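Local coordinates for protein glucose-6-phosphate isomerase (Plasmodium falciparum, PDB 3QKI) that probably interconverts alpha-D-glucose 6-phosphate and beta-D-fructose 6-phosphate, the second step of glycolysis, at residues K30-L35 against E75-K80; T24-Y29 against E86-K91; N219-A224 against A234-D239; T160-K165 against Q240-V245. One frame throughout, in Å; residues are numbered along the deposited sequence.

Interaction 1 of 4, residues K30-L35 against E75-K80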
loop_
_atom_site.group_PDB
_atom_site.type_symbol
_atom_site.label_atom_id
_atom_site.label_comp_id
_atom_site.label_asym_id
_atom_site.label_seq_id
_atom_site.Cartn_x
_atom_site.Cartn_y
_atom_site.Cartn_z
ATOM N N LYS A 30 -6.133 31.128 15.975
ATOM C CA LYS A 30 -5.075 31.797 16.727
ATOM C C LYS A 30 -5.056 31.266 18.189
ATOM O O LYS A 30 -3.977 31.035 18.727
ATOM C CB LYS A 30 -5.250 33.322 16.669
ATOM C CG LYS A 30 -4.792 33.931 15.347
ATOM C CD LYS A 30 -5.301 35.344 15.194
ATOM C CE LYS A 30 -4.747 36.008 13.955
ATOM N NZ LYS A 30 -5.420 37.311 13.669
ATOM N N GLU A 31 -6.239 30.954 18.755
ATOM C CA GLU A 31 -6.361 30.398 20.099
ATOM C C GLU A 31 -5.835 28.953 20.138
ATOM O O GLU A 31 -5.130 28.596 21.076
ATOM C CB GLU A 31 -7.807 30.486 20.620
ATOM C CG GLU A 31 -8.244 31.921 20.871
ATOM C CD GLU A 31 -9.691 32.145 21.262
ATOM O OE1 GLU A 31 -10.556 31.317 20.895
ATOM O OE2 GLU A 31 -9.961 33.170 21.929
ATOM N N LEU A 32 -6.132 28.144 19.093
ATOM C CA LEU A 32 -5.640 26.767 18.970
ATOM C C LEU A 32 -4.103 26.736 18.868
ATOM O O LEU A 32 -3.500 25.838 19.435
ATOM C CB LEU A 32 -6.311 26.038 17.792
ATOM C CG LEU A 32 -7.723 25.546 18.061
ATOM C CD1 LEU A 32 -8.489 25.332 16.776
ATOM C CD2 LEU A 32 -7.725 24.315 18.924
ATOM N N VAL A 33 -3.475 27.739 18.226
ATOM C CA VAL A 33 -2.005 27.845 18.141
ATOM C C VAL A 33 -1.418 27.876 19.575
ATOM O O VAL A 33 -0.481 27.131 19.871
ATOM C CB VAL A 33 -1.551 29.091 17.323
ATOM C CG1 VAL A 33 -0.035 29.279 17.384
ATOM C CG2 VAL A 33 -2.013 29.020 15.878
ATOM N N THR A 34 -1.999 28.691 20.463
ATOM C CA THR A 34 -1.518 28.808 21.840
ATOM C C THR A 34 -1.907 27.623 22.713
ATOM O O THR A 34 -1.062 27.160 23.475
ATOM C CB THR A 34 -1.727 30.203 22.444
ATOM O OG1 THR A 34 -3.091 30.362 22.784
ATOM C CG2 THR A 34 -1.224 31.330 21.542
ATOM N N LEU A 35 -3.137 27.079 22.549
ATOM C CA LEU A 35 -3.557 25.886 23.305
ATOM C C LEU A 35 -2.698 24.659 22.972
ATOM O O LEU A 35 -2.315 23.922 23.880
ATOM C CB LEU A 35 -5.013 25.554 23.044
ATOM C CG LEU A 35 -6.058 26.464 23.659
ATOM C CD1 LEU A 35 -7.386 26.231 22.986
ATOM C CD2 LEU A 35 -6.212 26.196 25.133
ATOM N N GLU A 75 -10.408 18.165 27.135
ATOM C CA GLU A 75 -11.780 18.396 26.679
ATOM C C GLU A 75 -11.962 19.873 26.284
ATOM O O GLU A 75 -12.709 20.177 25.350
ATOM C CB GLU A 75 -12.798 18.023 27.753
ATOM C CG GLU A 75 -12.825 16.554 28.071
ATOM C CD GLU A 75 -13.286 16.255 29.484
ATOM O OE1 GLU A 75 -12.427 16.168 30.396
ATOM O OE2 GLU A 75 -14.517 16.133 29.678
ATOM N N LYS A 76 -11.252 20.779 26.968
ATOM C CA LYS A 76 -11.266 22.222 26.695
ATOM C C LYS A 76 -10.714 22.535 25.302
ATOM O O LYS A 76 -11.264 23.386 24.602
ATOM C CB LYS A 76 -10.424 22.958 27.742
ATOM C CG LYS A 76 -11.093 24.182 28.314
ATOM C CD LYS A 76 -11.860 23.789 29.575
ATOM C CE LYS A 76 -11.640 24.764 30.698
ATOM N NZ LYS A 76 -11.959 24.170 32.023
ATOM N N THR A 77 -9.607 21.864 24.908
ATOM C CA THR A 77 -9.011 22.069 23.573
ATOM C C THR A 77 -9.924 21.493 22.476
ATOM O O THR A 77 -10.059 22.097 21.411
ATOM C CB THR A 77 -7.564 21.595 23.518
ATOM O OG1 THR A 77 -6.823 22.294 24.515
ATOM C CG2 THR A 77 -6.905 21.839 22.139
ATOM N N LEU A 78 -10.595 20.365 22.753
ATOM C CA LEU A 78 -11.520 19.804 21.770
ATOM C C LEU A 78 -12.718 20.744 21.603
ATOM O O LEU A 78 -13.195 20.916 20.495
ATOM C CB LEU A 78 -11.956 18.369 22.139
ATOM C CG LEU A 78 -12.785 17.619 21.077
ATOM C CD1 LEU A 78 -12.074 17.563 19.734
ATOM C CD2 LEU A 78 -13.171 16.239 21.564
ATOM N N ASN A 79 -13.168 21.395 22.696
ATOM C CA ASN A 79 -14.264 22.378 22.627
ATOM C C ASN A 79 -13.861 23.555 21.768
ATOM O O ASN A 79 -14.691 24.051 21.005
ATOM C CB ASN A 79 -14.705 22.830 24.024
ATOM C CG ASN A 79 -15.441 21.756 24.804
ATOM O OD1 ASN A 79 -15.848 20.715 24.268
ATOM N ND2 ASN A 79 -15.595 21.964 26.104
ATOM N N LYS A 80 -12.569 23.957 21.820
ATOM C CA LYS A 80 -12.074 25.046 20.982
ATOM C C LYS A 80 -12.067 24.626 19.515
ATOM O O LYS A 80 -12.368 25.449 18.647
ATOM C CB LYS A 80 -10.693 25.528 21.431
ATOM C CG LYS A 80 -10.177 26.767 20.689
ATOM C CD LYS A 80 -11.037 28.015 20.911
ATOM C CE LYS A 80 -11.245 28.406 22.370
ATOM N NZ LYS A 80 -12.090 29.611 22.484
HETATM O O HOH W 1 -12.002 32.632 23.768
#
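Lys80 NZ donates to Glu31 OE1 at 2.8 Å, and the pair is a salt bridge. The amine does not come in flat. It meets OE1 from above the carboxylate, 46° out of its plane. The Lys80 chain bends at chi2 and again at chi3 on the way. This lets its aliphatic part lie against leucines while the amine still reaches the acid. The second oxygen, Glu31 OE2, accepts from a water at 2.8 Å, and the same water takes a weak bond from Lys80 NZ. Both charged ends have further partners: Lys27 pairs with Glu31 OE2, and Glu83 pairs with Lys80 NZ. The charges are therefore shared along a small network and probably balance one another. Next to the ion pair the contact is apolar. Leu35 CD1 sits 3.7 Å from Lys80 CG, and the two side chains cross at about a right angle. Leu32 CG lies 3.8 Å from Lys80 CG. Leu32 CD2 also faces the methyl Thr77 CG2 at 4.1 Å. The Thr77 hydroxyl lies beside Leu35 but is hydrogen-bonded to Glu39. The two helical segments run nearly antiparallel, at 159°, with axes 10.4 Å apart. The middle of helix 27-39 thus packs on the first turns of helix 75-87. From helix 356-371, Phe370 touches Leu32 and Tyr366 touches Thr77.

Interaction 2 of 4, residues T24-Y29 against E86-K91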
loop_
_atom_site.group_PDB
_atom_site.type_symbol
_atom_site.label_atom_id
_atom_site.label_comp_id
_atom_site.label_asym_id
_atom_site.label_seq_id
_atom_site.Cartn_x
_atom_site.Cartn_y
_atom_site.Cartn_z
ATOM N N THR A 24 -6.165 30.912 8.953
ATOM C CA THR A 24 -5.098 31.174 9.922
ATOM C C THR A 24 -5.304 32.485 10.689
ATOM O O THR A 24 -4.701 32.654 11.737
ATOM C CB THR A 24 -3.726 31.058 9.256
ATOM O OG1 THR A 24 -3.696 31.933 8.133
ATOM C CG2 THR A 24 -3.417 29.637 8.807
ATOM N N ASN A 25 -6.171 33.390 10.169
ATOM C CA ASN A 25 -6.519 34.679 10.774
ATOM C C ASN A 25 -7.728 34.595 11.700
ATOM O O ASN A 25 -7.950 35.535 12.459
ATOM C CB ASN A 25 -6.700 35.763 9.709
ATOM C CG ASN A 25 -5.398 36.113 9.032
ATOM O OD1 ASN A 25 -4.448 36.607 9.667
ATOM N ND2 ASN A 25 -5.309 35.825 7.734
ATOM N N LEU A 26 -8.477 33.470 11.685
ATOM C CA LEU A 26 -9.643 33.282 12.557
ATOM C C LEU A 26 -9.238 33.265 14.031
ATOM O O LEU A 26 -8.152 32.770 14.387
ATOM C CB LEU A 26 -10.441 32.022 12.192
ATOM C CG LEU A 26 -11.085 31.999 10.795
ATOM C CD1 LEU A 26 -11.494 30.610 10.419
ATOM C CD2 LEU A 26 -12.307 32.878 10.736
ATOM N N LYS A 27 -10.097 33.868 14.876
ATOM C CA LYS A 27 -9.878 33.994 16.321
ATOM C C LYS A 27 -9.611 32.642 16.956
ATOM O O LYS A 27 -8.610 32.502 17.662
ATOM C CB LYS A 27 -11.058 34.712 17.007
ATOM C CG LYS A 27 -10.856 34.937 18.502
ATOM C CD LYS A 27 -12.160 35.201 19.231
ATOM C CE LYS A 27 -11.932 35.717 20.626
ATOM N NZ LYS A 27 -12.423 34.756 21.653
ATOM N N SER A 28 -10.493 31.652 16.696
ATOM C CA SER A 28 -10.375 30.291 17.221
ATOM C C SER A 28 -9.126 29.545 16.720
ATOM O O SER A 28 -8.608 28.714 17.467
ATOM C CB SER A 28 -11.646 29.496 16.960
ATOM O OG SER A 28 -11.900 29.501 15.569
ATOM N N TYR A 29 -8.606 29.868 15.500
ATOM C CA TYR A 29 -7.382 29.256 14.990
ATOM C C TYR A 29 -6.176 29.798 15.793
ATOM O O TYR A 29 -5.289 29.037 16.209
ATOM C CB TYR A 29 -7.200 29.551 13.478
ATOM C CG TYR A 29 -6.042 28.809 12.835
ATOM C CD1 TYR A 29 -4.733 29.272 12.959
ATOM C CD2 TYR A 29 -6.262 27.682 12.041
ATOM C CE1 TYR A 29 -3.668 28.605 12.363
ATOM C CE2 TYR A 29 -5.197 26.987 11.464
ATOM C CZ TYR A 29 -3.897 27.450 11.636
ATOM O OH TYR A 29 -2.814 26.828 11.053
ATOM N N GLU A 86 -17.479 25.888 14.071
ATOM C CA GLU A 86 -18.572 26.893 14.066
ATOM C C GLU A 86 -18.131 28.186 13.333
ATOM O O GLU A 86 -18.870 28.714 12.504
ATOM C CB GLU A 86 -18.979 27.232 15.509
ATOM C CG GLU A 86 -19.816 26.148 16.151
ATOM C CD GLU A 86 -19.985 26.195 17.658
ATOM O OE1 GLU A 86 -19.384 27.077 18.315
ATOM O OE2 GLU A 86 -20.706 25.319 18.187
ATOM N N GLU A 87 -16.909 28.661 13.614
ATOM C CA GLU A 87 -16.358 29.855 12.986
ATOM C C GLU A 87 -16.184 29.734 11.455
ATOM O O GLU A 87 -16.360 30.728 10.750
ATOM C CB GLU A 87 -15.073 30.286 13.679
ATOM C CG GLU A 87 -14.843 31.779 13.551
ATOM C CD GLU A 87 -13.641 32.373 14.252
ATOM O OE1 GLU A 87 -13.168 31.796 15.256
ATOM O OE2 GLU A 87 -13.212 33.469 13.830
ATOM N N VAL A 88 -15.862 28.534 10.940
ATOM C CA VAL A 88 -15.766 28.314 9.484
ATOM C C VAL A 88 -17.132 27.947 8.868
ATOM O O VAL A 88 -17.212 27.698 7.660
ATOM C CB VAL A 88 -14.682 27.294 9.041
ATOM C CG1 VAL A 88 -13.297 27.781 9.365
ATOM C CG2 VAL A 88 -14.932 25.905 9.615
ATOM N N GLU A 89 -18.191 27.896 9.694
ATOM C CA GLU A 89 -19.569 27.587 9.283
ATOM C C GLU A 89 -19.664 26.208 8.643
ATOM O O GLU A 89 -20.295 26.036 7.601
ATOM C CB GLU A 89 -20.144 28.690 8.360
ATOM C CG GLU A 89 -20.153 30.063 8.995
ATOM C CD GLU A 89 -20.755 31.139 8.119
ATOM O OE1 GLU A 89 -20.100 31.543 7.130
ATOM O OE2 GLU A 89 -21.881 31.587 8.433
ATOM N N LEU A 90 -19.020 25.224 9.284
ATOM C CA LEU A 90 -18.972 23.859 8.811
ATOM C C LEU A 90 -20.368 23.280 8.604
ATOM O O LEU A 90 -20.604 22.696 7.554
ATOM C CB LEU A 90 -18.143 22.976 9.763
ATOM C CG LEU A 90 -18.025 21.490 9.417
ATOM C CD1 LEU A 90 -17.352 21.297 8.086
ATOM C CD2 LEU A 90 -17.248 20.756 10.476
ATOM N N LYS A 91 -21.278 23.433 9.586
ATOM C CA LYS A 91 -22.642 22.897 9.477
ATOM C C LYS A 91 -23.419 23.501 8.304
ATOM O O LYS A 91 -24.129 22.778 7.609
ATOM C CB LYS A 91 -23.415 23.019 10.790
ATOM C CG LYS A 91 -23.127 21.854 11.724
ATOM C CD LYS A 91 -24.281 21.561 12.675
ATOM C CE LYS A 91 -25.282 20.546 12.157
ATOM N NZ LYS A 91 -24.802 19.142 12.316
HETATM O O HOH W 2 -12.200 35.745 13.641
#
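Residues 26-28, where helix 27-39 begins, meet residues 87-88, where helix 75-87 ends. Leu26 holds the N-cap position, and the closest CA pair is Ser28 and Glu87, 7.3 Å apart. At the other end Glu89 turns to positive phi (60°) and closes a Schellman motif. It is also the N-cap of helix 90-99. Glu87 reaches across with its chain extended beyond CG and puts its carboxylate on the first turn of helix 27-39. Its OE1 is gripped twice by Ser28. The backbone Ser28 N gives a fairly straight bond of 3.0 Å to Glu87 OE1, arriving on the syn side. Ser28 OG donates to Glu87 OE1 at 2.6 Å from above the carboxylate plane. Ser28 chi1 is 57°, which sets OG between its own N and carbonyl carbon and brings it near the same acceptor. The acid thus accepts from amide groups at a helix start, where the helix dipole would probably stabilise its charge. The other oxygen, OE2, takes a long, weak bond from Lys27 N. A water accepts from Lys27 N and lies unusually close to Glu87 OE2. Leu26 slides past Glu87 in the opposite sense, Leu26 CD2 lying 3.3 Å from Glu87 OE2. The other methyl, Leu26 CD1, meets Val88 CG1 at 3.5 Å. Tyr84 touches Leu26 and Ser28, and Leu543 of helix 523-543 packs on Val88.

Interaction 3 of 4, residues N219-A224 against A234-D239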
loop_
_atom_site.group_PDB
_atom_site.type_symbol
_atom_site.label_atom_id
_atom_site.label_comp_id
_atom_site.label_asym_id
_atom_site.label_seq_id
_atom_site.Cartn_x
_atom_site.Cartn_y
_atom_site.Cartn_z
ATOM N N ASN A 219 -15.748 -14.988 -9.778
ATOM C CA ASN A 219 -14.329 -14.690 -9.777
ATOM C C ASN A 219 -14.201 -13.255 -10.317
ATOM O O ASN A 219 -14.168 -13.041 -11.522
ATOM C CB ASN A 219 -13.580 -15.717 -10.614
ATOM C CG ASN A 219 -12.081 -15.555 -10.664
ATOM O OD1 ASN A 219 -11.479 -14.647 -10.066
ATOM N ND2 ASN A 219 -11.445 -16.434 -11.405
ATOM N N VAL A 220 -14.211 -12.271 -9.407
ATOM C CA VAL A 220 -14.158 -10.855 -9.755
ATOM C C VAL A 220 -12.713 -10.391 -9.858
ATOM O O VAL A 220 -11.931 -10.583 -8.932
ATOM C CB VAL A 220 -14.998 -10.002 -8.773
ATOM C CG1 VAL A 220 -15.009 -8.531 -9.167
ATOM C CG2 VAL A 220 -16.422 -10.543 -8.671
ATOM N N ARG A 221 -12.366 -9.796 -11.000
ATOM C CA ARG A 221 -11.030 -9.246 -11.269
ATOM C C ARG A 221 -11.148 -7.756 -11.603
ATOM O O ARG A 221 -12.147 -7.327 -12.197
ATOM C CB ARG A 221 -10.352 -10.005 -12.438
ATOM C CG ARG A 221 -10.335 -11.521 -12.246
ATOM C CD ARG A 221 -8.980 -12.032 -11.846
ATOM N NE ARG A 221 -8.943 -13.489 -11.640
ATOM C CZ ARG A 221 -8.410 -14.372 -12.478
ATOM N NH1 ARG A 221 -7.892 -13.978 -13.634
ATOM N NH2 ARG A 221 -8.368 -15.657 -12.155
ATOM N N PHE A 222 -10.145 -6.957 -11.203
ATOM C CA PHE A 222 -10.107 -5.509 -11.474
ATOM C C PHE A 222 -8.959 -5.203 -12.427
ATOM O O PHE A 222 -7.802 -5.443 -12.094
ATOM C CB PHE A 222 -10.014 -4.699 -10.181
ATOM C CG PHE A 222 -11.213 -4.891 -9.289
ATOM C CD1 PHE A 222 -11.200 -5.852 -8.276
ATOM C CD2 PHE A 222 -12.360 -4.119 -9.463
ATOM C CE1 PHE A 222 -12.320 -6.067 -7.481
ATOM C CE2 PHE A 222 -13.490 -4.338 -8.669
ATOM C CZ PHE A 222 -13.459 -5.302 -7.672
ATOM N N LEU A 223 -9.299 -4.753 -13.649
ATOM C CA LEU A 223 -8.308 -4.425 -14.653
ATOM C C LEU A 223 -8.224 -2.907 -14.624
ATOM O O LEU A 223 -9.086 -2.202 -15.171
ATOM C CB LEU A 223 -8.689 -4.995 -16.037
ATOM C CG LEU A 223 -7.802 -4.584 -17.207
ATOM C CD1 LEU A 223 -6.318 -4.823 -16.904
ATOM C CD2 LEU A 223 -8.230 -5.295 -18.475
ATOM N N ALA A 224 -7.209 -2.408 -13.895
ATOM C CA ALA A 224 -7.033 -0.987 -13.647
ATOM C C ALA A 224 -5.843 -0.364 -14.318
ATOM O O ALA A 224 -5.953 0.735 -14.837
ATOM C CB ALA A 224 -7.000 -0.722 -12.154
ATOM N N ALA A 234 -5.606 -10.082 -15.349
ATOM C CA ALA A 234 -7.071 -10.130 -15.467
ATOM C C ALA A 234 -7.578 -11.424 -16.164
ATOM O O ALA A 234 -8.509 -12.035 -15.673
ATOM C CB ALA A 234 -7.582 -8.891 -16.201
ATOM N N ILE A 235 -6.936 -11.851 -17.268
ATOM C CA ILE A 235 -7.387 -13.013 -18.077
ATOM C C ILE A 235 -6.893 -14.396 -17.662
ATOM O O ILE A 235 -7.429 -15.394 -18.147
ATOM C CB ILE A 235 -7.109 -12.776 -19.559
ATOM C CG1 ILE A 235 -5.574 -12.690 -19.844
ATOM C CG2 ILE A 235 -7.877 -11.555 -20.025
ATOM C CD1 ILE A 235 -5.160 -13.096 -21.117
ATOM N N GLN A 236 -5.868 -14.444 -16.786
ATOM C CA GLN A 236 -5.252 -15.637 -16.182
ATOM C C GLN A 236 -6.274 -16.756 -15.878
ATOM O O GLN A 236 -7.092 -16.531 -14.981
ATOM C CB GLN A 236 -4.618 -15.173 -14.846
ATOM C CG GLN A 236 -4.099 -16.280 -13.928
ATOM C CD GLN A 236 -2.626 -16.437 -14.096
ATOM O OE1 GLN A 236 -2.127 -16.618 -15.206
ATOM N NE2 GLN A 236 -1.890 -16.280 -13.006
ATOM N N ASN A 237 -6.204 -17.931 -16.542
ATOM C CA ASN A 237 -7.077 -19.098 -16.286
ATOM C C ASN A 237 -8.586 -18.844 -16.446
ATOM O O ASN A 237 -9.402 -19.583 -15.886
ATOM C CB ASN A 237 -6.788 -19.739 -14.914
ATOM C CG ASN A 237 -5.421 -20.334 -14.802
ATOM O OD1 ASN A 237 -4.623 -19.900 -13.972
ATOM N ND2 ASN A 237 -5.140 -21.350 -15.623
ATOM N N LEU A 238 -8.953 -17.803 -17.200
ATOM C CA LEU A 238 -10.371 -17.484 -17.384
ATOM C C LEU A 238 -10.803 -17.961 -18.745
ATOM O O LEU A 238 -10.045 -17.824 -19.710
ATOM C CB LEU A 238 -10.658 -15.959 -17.236
ATOM C CG LEU A 238 -10.517 -15.307 -15.843
ATOM C CD1 LEU A 238 -11.265 -13.992 -15.768
ATOM C CD2 LEU A 238 -11.016 -16.195 -14.733
ATOM N N ASP A 239 -12.030 -18.502 -18.829
ATOM C CA ASP A 239 -12.589 -18.882 -20.121
ATOM C C ASP A 239 -13.498 -17.721 -20.536
ATOM O O ASP A 239 -14.331 -17.287 -19.731
ATOM C CB ASP A 239 -13.394 -20.203 -20.013
ATOM C CG ASP A 239 -13.960 -20.761 -21.318
ATOM O OD1 ASP A 239 -14.033 -20.009 -22.310
ATOM O OD2 ASP A 239 -14.333 -21.955 -21.341
#
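Arg221, Ala234 and Leu238 carry this contact. Arg221 leaves strand 219-223 with its chain bent at chi2 (-104°) and brings its guanidinium to the backbone at and just past the end of helix 228-235. NH1 and NH2 both grip one atom, Gln236 O, end-on. The bond from Arg221 NH1 to Gln236 O is 3.0 Å and lies in the carbonyl plane on a lone pair. The bond from Arg221 NH2 to Gln236 O is 3.2 Å and runs nearly in line with the carbonyl. Arg221 NH1 also donates to Ala234 O at 2.9 Å, but from well above that carbonyl plane. Within the strand, NE bonds to Asn219 OD1, so all three nitrogens of the group are engaged and its rotation is fixed. Leu238 lies over one guanidinium face, CD2 3.6 Å above the plane of Arg221 and toward its rim. Leu238 CD2 also meets Asn219 ND2 at 3.4 Å. Ala234 CB lies 4.1 Å from Leu223 CB. Residues 235-238 form a type II turn, which holds the Gln236 carbonyl and Leu238 close to the arginine. Tyr212 of the second subunit packs on Gln236. Here the strand at one edge of the five-stranded parallel sheet, counted within this chain, packs against the helix that follows it, as expected of this family's sugar isomerase (SIS) domains.

Interaction 4 of 4, residues T160-K165 against Q240-V245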
loop_
_atom_site.group_PDB
_atom_site.type_symbol
_atom_site.label_atom_id
_atom_site.label_comp_id
_atom_site.label_asym_id
_atom_site.label_seq_id
_atom_site.Cartn_x
_atom_site.Cartn_y
_atom_site.Cartn_z
ATOM N N THR A 160 -24.774 -16.787 -20.480
ATOM C CA THR A 160 -23.629 -16.575 -21.364
ATOM C C THR A 160 -24.056 -16.962 -22.785
ATOM O O THR A 160 -25.181 -17.443 -22.975
ATOM C CB THR A 160 -22.459 -17.465 -20.922
ATOM O OG1 THR A 160 -22.798 -18.830 -21.149
ATOM C CG2 THR A 160 -22.031 -17.238 -19.439
ATOM N N CYS A 161 -23.154 -16.821 -23.756
ATOM C CA CYS A 161 -23.424 -17.197 -25.142
ATOM C C CYS A 161 -23.547 -18.730 -25.283
ATOM O O CYS A 161 -24.153 -19.202 -26.254
ATOM C CB CYS A 161 -22.342 -16.645 -26.057
ATOM S SG CYS A 161 -20.692 -17.246 -25.656
ATOM N N LYS A 162 -22.989 -19.500 -24.313
ATOM C CA LYS A 162 -23.093 -20.956 -24.300
ATOM C C LYS A 162 -24.266 -21.437 -23.424
ATOM O O LYS A 162 -24.299 -22.599 -23.047
ATOM C CB LYS A 162 -21.738 -21.644 -23.963
ATOM C CG LYS A 162 -21.187 -21.362 -22.569
ATOM C CD LYS A 162 -20.039 -22.317 -22.187
ATOM C CE LYS A 162 -19.528 -22.088 -20.779
ATOM N NZ LYS A 162 -18.264 -22.827 -20.501
ATOM N N ASN A 163 -25.232 -20.527 -23.125
ATOM C CA ASN A 163 -26.418 -20.755 -22.297
ATOM C C ASN A 163 -26.097 -21.357 -20.915
ATOM O O ASN A 163 -26.800 -22.228 -20.386
ATOM C CB ASN A 163 -27.553 -21.457 -23.074
ATOM C CG ASN A 163 -28.071 -20.648 -24.251
ATOM O OD1 ASN A 163 -27.813 -20.969 -25.409
ATOM N ND2 ASN A 163 -28.795 -19.562 -23.992
ATOM N N THR A 164 -25.033 -20.848 -20.307
ATOM C CA THR A 164 -24.610 -21.256 -18.971
ATOM C C THR A 164 -24.589 -20.009 -18.073
ATOM O O THR A 164 -24.745 -18.890 -18.560
ATOM C CB THR A 164 -23.234 -21.922 -19.028
ATOM O OG1 THR A 164 -22.305 -20.957 -19.516
ATOM C CG2 THR A 164 -23.218 -23.202 -19.902
ATOM N N LYS A 165 -24.400 -20.200 -16.777
ATOM C CA LYS A 165 -24.320 -19.092 -15.853
ATOM C C LYS A 165 -22.950 -18.440 -15.936
ATOM O O LYS A 165 -21.950 -19.140 -16.115
ATOM C CB LYS A 165 -24.564 -19.584 -14.433
ATOM C CG LYS A 165 -26.014 -19.405 -14.052
ATOM C CD LYS A 165 -26.182 -19.642 -12.626
ATOM C CE LYS A 165 -25.905 -18.468 -11.755
ATOM N NZ LYS A 165 -26.164 -18.864 -10.363
ATOM N N GLN A 240 -13.320 -17.206 -21.787
ATOM C CA GLN A 240 -14.142 -16.114 -22.340
ATOM C C GLN A 240 -15.629 -16.424 -22.221
ATOM O O GLN A 240 -16.402 -15.523 -21.924
ATOM C CB GLN A 240 -13.818 -15.858 -23.813
ATOM C CG GLN A 240 -12.466 -15.211 -24.058
ATOM C CD GLN A 240 -11.357 -16.210 -24.256
ATOM O OE1 GLN A 240 -11.330 -17.266 -23.640
ATOM N NE2 GLN A 240 -10.400 -15.875 -25.110
ATOM N N TYR A 241 -16.015 -17.707 -22.416
ATOM C CA TYR A 241 -17.405 -18.169 -22.351
ATOM C C TYR A 241 -18.087 -18.016 -20.993
ATOM O O TYR A 241 -19.316 -17.992 -20.960
ATOM C CB TYR A 241 -17.553 -19.616 -22.853
ATOM C CG TYR A 241 -17.210 -19.871 -24.309
ATOM C CD1 TYR A 241 -17.584 -18.973 -25.300
ATOM C CD2 TYR A 241 -16.650 -21.082 -24.711
ATOM C CE1 TYR A 241 -17.335 -19.231 -26.645
ATOM C CE2 TYR A 241 -16.396 -21.356 -26.056
ATOM C CZ TYR A 241 -16.746 -20.429 -27.024
ATOM O OH TYR A 241 -16.482 -20.687 -28.353
ATOM N N ASP A 242 -17.319 -17.922 -19.881
ATOM C CA ASP A 242 -17.855 -17.767 -18.517
ATOM C C ASP A 242 -17.781 -16.331 -17.998
ATOM O O ASP A 242 -18.198 -16.067 -16.869
ATOM C CB ASP A 242 -16.997 -18.607 -17.540
ATOM C CG ASP A 242 -16.931 -20.087 -17.790
ATOM O OD1 ASP A 242 -17.972 -20.674 -18.147
ATOM O OD2 ASP A 242 -15.853 -20.681 -17.545
ATOM N N THR A 243 -17.196 -15.434 -18.778
ATOM C CA THR A 243 -16.828 -14.085 -18.361
ATOM C C THR A 243 -17.725 -12.919 -18.786
ATOM O O THR A 243 -17.925 -12.687 -19.977
ATOM C CB THR A 243 -15.363 -13.857 -18.776
ATOM O OG1 THR A 243 -14.580 -14.972 -18.329
ATOM C CG2 THR A 243 -14.781 -12.538 -18.242
ATOM N N LEU A 244 -18.164 -12.138 -17.797
ATOM C CA LEU A 244 -18.894 -10.887 -17.985
ATOM C C LEU A 244 -17.857 -9.753 -17.828
ATOM O O LEU A 244 -17.050 -9.783 -16.907
ATOM C CB LEU A 244 -20.023 -10.731 -16.959
ATOM C CG LEU A 244 -20.910 -9.480 -17.145
ATOM C CD1 LEU A 244 -21.771 -9.580 -18.389
ATOM C CD2 LEU A 244 -21.747 -9.217 -15.932
ATOM N N VAL A 245 -17.845 -8.795 -18.756
ATOM C CA VAL A 245 -16.929 -7.677 -18.724
ATOM C C VAL A 245 -17.710 -6.384 -18.448
ATOM O O VAL A 245 -18.656 -6.067 -19.176
ATOM C CB VAL A 245 -16.121 -7.619 -20.036
ATOM C CG1 VAL A 245 -15.180 -6.429 -20.063
ATOM C CG2 VAL A 245 -15.348 -8.923 -20.262
HETATM O O HOH W 3 -20.333 -20.619 -17.595
#
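The Tyr241 ring is met obliquely by Cys161 SG and Lys162 CD. Cys161 SG lies 3.6 Å from Tyr241 CD1 and 4.7 Å from the ring centroid, 63° off the ring normal. It is a sulfur-aromatic contact. Cys161 and Lys162 are the two middle residues of a type I beta turn, 160-163, in the loop that leads to strand 168-172. Tyr241 belongs to a short 3-10 turn just before strand 243-248. The contact therefore joins two neighbouring parallel strands of one sheet at their entry ends, near the protein surface. Lys162 stretches out beyond CG and crosses Tyr241 at about a right angle, with Lys162 CD 3.7 Å from Tyr241 CB. Its amine then reaches Asp242. Lys162 NZ lies 3.2 Å from Asp242 OD1, a salt bridge whose hydrogen bond is weak. Thr160 packs by its CB and CG2 on the carbonyl of Tyr241. Its chi1 of 68° tucks OG1 between the backbone N and the carbonyl carbon, and turns it back into its own loop. Thr160 OG1 and Thr164 OG1 share a hydrogen bond of 2.7 Å, which ties the loop just past the turn. His281 bonds to Cys161 N from outside the two segments. One water sits by Asp242, though that leg is doubtfully short; it donates to Lys165 O at 2.6 Å and also bonds to Thr164 OG1.

In the fold
Interactions 1 and 2 hold the same two helices, 27-39 and 75-87. Interaction 2 ties the start of one to the end of the other. Interaction 1 lies further along helix 27-39 and nearer the start of helix 75-87; their centres are 12 Å apart. Interactions 3 and 4 lie on the opposite side of the chain's centre and reach one parallel sheet, with strand 243-248 following helix 228-235. None is deep core: interactions 1, 2 and 3 are partly buried and interaction 4 is a surface contact. Interaction 1 uses a side-chain ion pair beside leucines, interaction 2 an acid on helix-start amides, interaction 3 an arginine on carbonyls, and interaction 4 a salt bridge with a weak hydrogen bond and a sulfur-aromatic contact.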